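Local coordinates for putative methyl-accepting chemotaxis signal transduction protein (PDB 4XMR) that binds isoleucine in a tandem PAS sensory domain and probably relays amino-acid recognition across the membrane to steer chemotaxis, at residues Gln37-Ala42 / His74-Leu79. Sequence-based numbering, arbitrary orientation. Where two conformers were deposited one is given.
Sequences QSFTRA and HSINAL. With SO4 (sulfate ion), chain F.
The F39 ring takes the methyl CG2 of I76 over one face and the hydroxyl oxygen of S75 at its edge, near the ring plane. CG2 stands 3.9 Å from the ring centroid and 28° off the normal, a CH-pi contact displaced toward the far rim: I76 CG2 is 3.5 Å from both F39 CE1 and F39 CZ. I76 is modelled in two conformers; in the one described its other branch runs back along the phenyl toward its root, I76 CD1 lying 3.9 Å from F39 CD1, so that there the two branches together span the ring from base to tip. With its CG anti to the backbone N (chi1 169°), F39 extends from helix 9-48 to the last turn of helix 58-76, and Y72 of that helix meets it edge-to-face. S75 OG touches F39 CE1 at 3.6 Å, but its main polar partner is the carbonyl oxygen of Y72; it also makes a weak hydrogen bond to S75 OG of the second subunit. The CB of H74 is directed away from helix 9-48, and its imidazole lies between two partners: NE2 donates in the ring plane to a sulfate oxygen, O1, at 2.8 Å and 166°, while ND1 is hydrogen-bonded to D46 of the second subunit. R73 and S96 N also hold this sulfate, probably a crystallisation ion. Just beyond I76, N77 has positive phi and is the C-prime residue of a Schellman motif, which turns the chain toward strand 80-84 of the ligand-binding PAS domain. The contact thus joins the long N-terminal helix to that domain, with the F39 side chain about 13 Å from the bound isoleucine. Between the segments the attraction is apolar and dispersive, whereas the polar groups of S75 and H74 serve their own helix, the dimer partner and the anion.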
loop_
_atom_site.group_PDB
_atom_site.type_symbol
_atom_site.label_atom_id
_atom_site.label_comp_id
_atom_site.label_asym_id
_atom_site.label_seq_id
_atom_site.Cartn_x
_atom_site.Cartn_y
_atom_site.Cartn_z
ATOM N N GLN B 37 -0.496 2.375 10.989
ATOM C CA GLN B 37 -0.058 3.184 12.113
ATOM C C GLN B 37 -0.267 4.669 11.846
ATOM O O GLN B 37 -0.740 5.395 12.722
ATOM C CB GLN B 37 1.404 2.908 12.453
ATOM C CG GLN B 37 1.658 1.551 13.082
ATOM C CD GLN B 37 3.138 1.265 13.197
ATOM O OE1 GLN B 37 3.890 1.487 12.252
ATOM N NE2 GLN B 37 3.563 0.790 14.354
ATOM N N SER B 38 0.087 5.114 10.643
ATOM C CA SER B 38 -0.062 6.527 10.307
ATOM C C SER B 38 -1.524 6.946 10.343
ATOM O O SER B 38 -1.863 8.014 10.861
ATOM C CB SER B 38 0.564 6.846 8.947
ATOM O OG SER B 38 1.981 6.713 9.009
ATOM N N PHE B 39 -2.389 6.093 9.809
ATOM C CA PHE B 39 -3.826 6.340 9.824
ATOM C C PHE B 39 -4.311 6.509 11.264
ATOM O O PHE B 39 -5.075 7.422 11.572
ATOM C CB PHE B 39 -4.517 5.150 9.148
ATOM C CG PHE B 39 -6.019 5.107 9.306
ATOM C CD1 PHE B 39 -6.845 5.714 8.374
ATOM C CD2 PHE B 39 -6.602 4.408 10.357
ATOM C CE1 PHE B 39 -8.228 5.638 8.491
ATOM C CE2 PHE B 39 -7.983 4.337 10.494
ATOM C CZ PHE B 39 -8.796 4.946 9.555
ATOM N N THR B 40 -3.884 5.607 12.137
ATOM C CA THR B 40 -4.336 5.614 13.522
ATOM C C THR B 40 -3.849 6.861 14.256
ATOM O O THR B 40 -4.598 7.459 15.031
ATOM C CB THR B 40 -3.883 4.314 14.234
ATOM O OG1 THR B 40 -4.406 3.197 13.505
ATOM C CG2 THR B 40 -4.409 4.251 15.660
ATOM N N ARG B 41 -2.614 7.277 13.987
ATOM C CA ARG B 41 -2.081 8.512 14.566
ATOM C C ARG B 41 -2.860 9.739 14.101
ATOM O O ARG B 41 -3.120 10.653 14.885
ATOM C CB ARG B 41 -0.606 8.691 14.213
ATOM C CG ARG B 41 0.359 7.855 15.048
ATOM C CD ARG B 41 1.797 8.309 14.817
ATOM N NE ARG B 41 2.263 7.871 13.511
ATOM C CZ ARG B 41 2.908 6.731 13.305
ATOM N NH1 ARG B 41 3.186 5.930 14.329
ATOM N NH2 ARG B 41 3.287 6.400 12.082
ATOM N N ALA B 42 -3.215 9.773 12.821
ATOM C CA ALA B 42 -3.981 10.895 12.287
ATOM C C ALA B 42 -5.350 10.972 12.963
ATOM O O ALA B 42 -5.826 12.061 13.319
ATOM C CB ALA B 42 -4.122 10.775 10.775
ATOM N N HIS B 74 -14.491 4.829 6.702
ATOM C CA HIS B 74 -14.767 4.788 5.278
ATOM C C HIS B 74 -13.530 5.063 4.449
ATOM O O HIS B 74 -13.339 4.460 3.395
ATOM C CB HIS B 74 -15.829 5.817 4.907
ATOM C CG HIS B 74 -17.202 5.465 5.361
ATOM N ND1 HIS B 74 -18.221 6.398 5.396
ATOM C CD2 HIS B 74 -17.755 4.292 5.749
ATOM C CE1 HIS B 74 -19.329 5.816 5.806
ATOM N NE2 HIS B 74 -19.076 4.534 6.031
ATOM N N SER B 75 -12.707 5.999 4.900
ATOM C CA SER B 75 -11.574 6.417 4.092
ATOM C C SER B 75 -10.618 5.269 3.751
ATOM O O SER B 75 -10.043 5.257 2.672
ATOM C CB SER B 75 -10.831 7.585 4.741
ATOM O OG SER B 75 -10.145 7.130 5.872
ATOM N N ILE B 76 -10.490 4.308 4.667
ATOM C CA ILE B 76 -9.562 3.196 4.492
ATOM C C ILE B 76 -10.278 1.839 4.419
ATOM O O ILE B 76 -9.634 0.800 4.278
ATOM C CB ILE B 76 -8.485 3.195 5.619
ATOM C CG1 ILE B 76 -7.189 2.485 5.170
ATOM C CG2 ILE B 76 -9.050 2.614 6.913
ATOM C CD1 ILE B 76 -6.001 2.691 6.108
ATOM N N ASN B 77 -11.608 1.854 4.503
ATOM C CA ASN B 77 -12.407 0.627 4.558
ATOM C C ASN B 77 -11.987 -0.286 5.721
ATOM O O ASN B 77 -11.855 -1.495 5.564
ATOM C CB ASN B 77 -12.381 -0.132 3.220
ATOM C CG ASN B 77 -13.434 -1.214 3.147
ATOM O OD1 ASN B 77 -14.512 -1.079 3.723
ATOM N ND2 ASN B 77 -13.118 -2.308 2.464
ATOM N N ALA B 78 -11.774 0.302 6.895
ATOM C CA ALA B 78 -11.480 -0.495 8.088
ATOM C C ALA B 78 -12.714 -1.302 8.505
ATOM O O ALA B 78 -13.843 -0.944 8.168
ATOM C CB ALA B 78 -11.027 0.408 9.239
ATOM N N LEU B 79 -12.516 -2.375 9.271
ATOM C CA LEU B 79 -13.651 -3.185 9.699
ATOM C C LEU B 79 -14.401 -2.520 10.857
ATOM O O LEU B 79 -15.621 -2.407 10.828
ATOM C CB LEU B 79 -13.191 -4.585 10.095
ATOM C CG LEU B 79 -14.344 -5.559 10.315
ATOM C CD1 LEU B 79 -14.999 -5.872 8.967
ATOM C CD2 LEU B 79 -13.846 -6.820 11.009
HETATM S S SO4 F . -21.544 1.734 6.265
HETATM O O1 SO4 F . -21.218 2.951 6.995
HETATM O O2 SO4 F . -22.086 2.091 4.958
HETATM O O3 SO4 F . -20.338 0.928 6.093
HETATM O O4 SO4 F . -22.539 0.980 7.020
#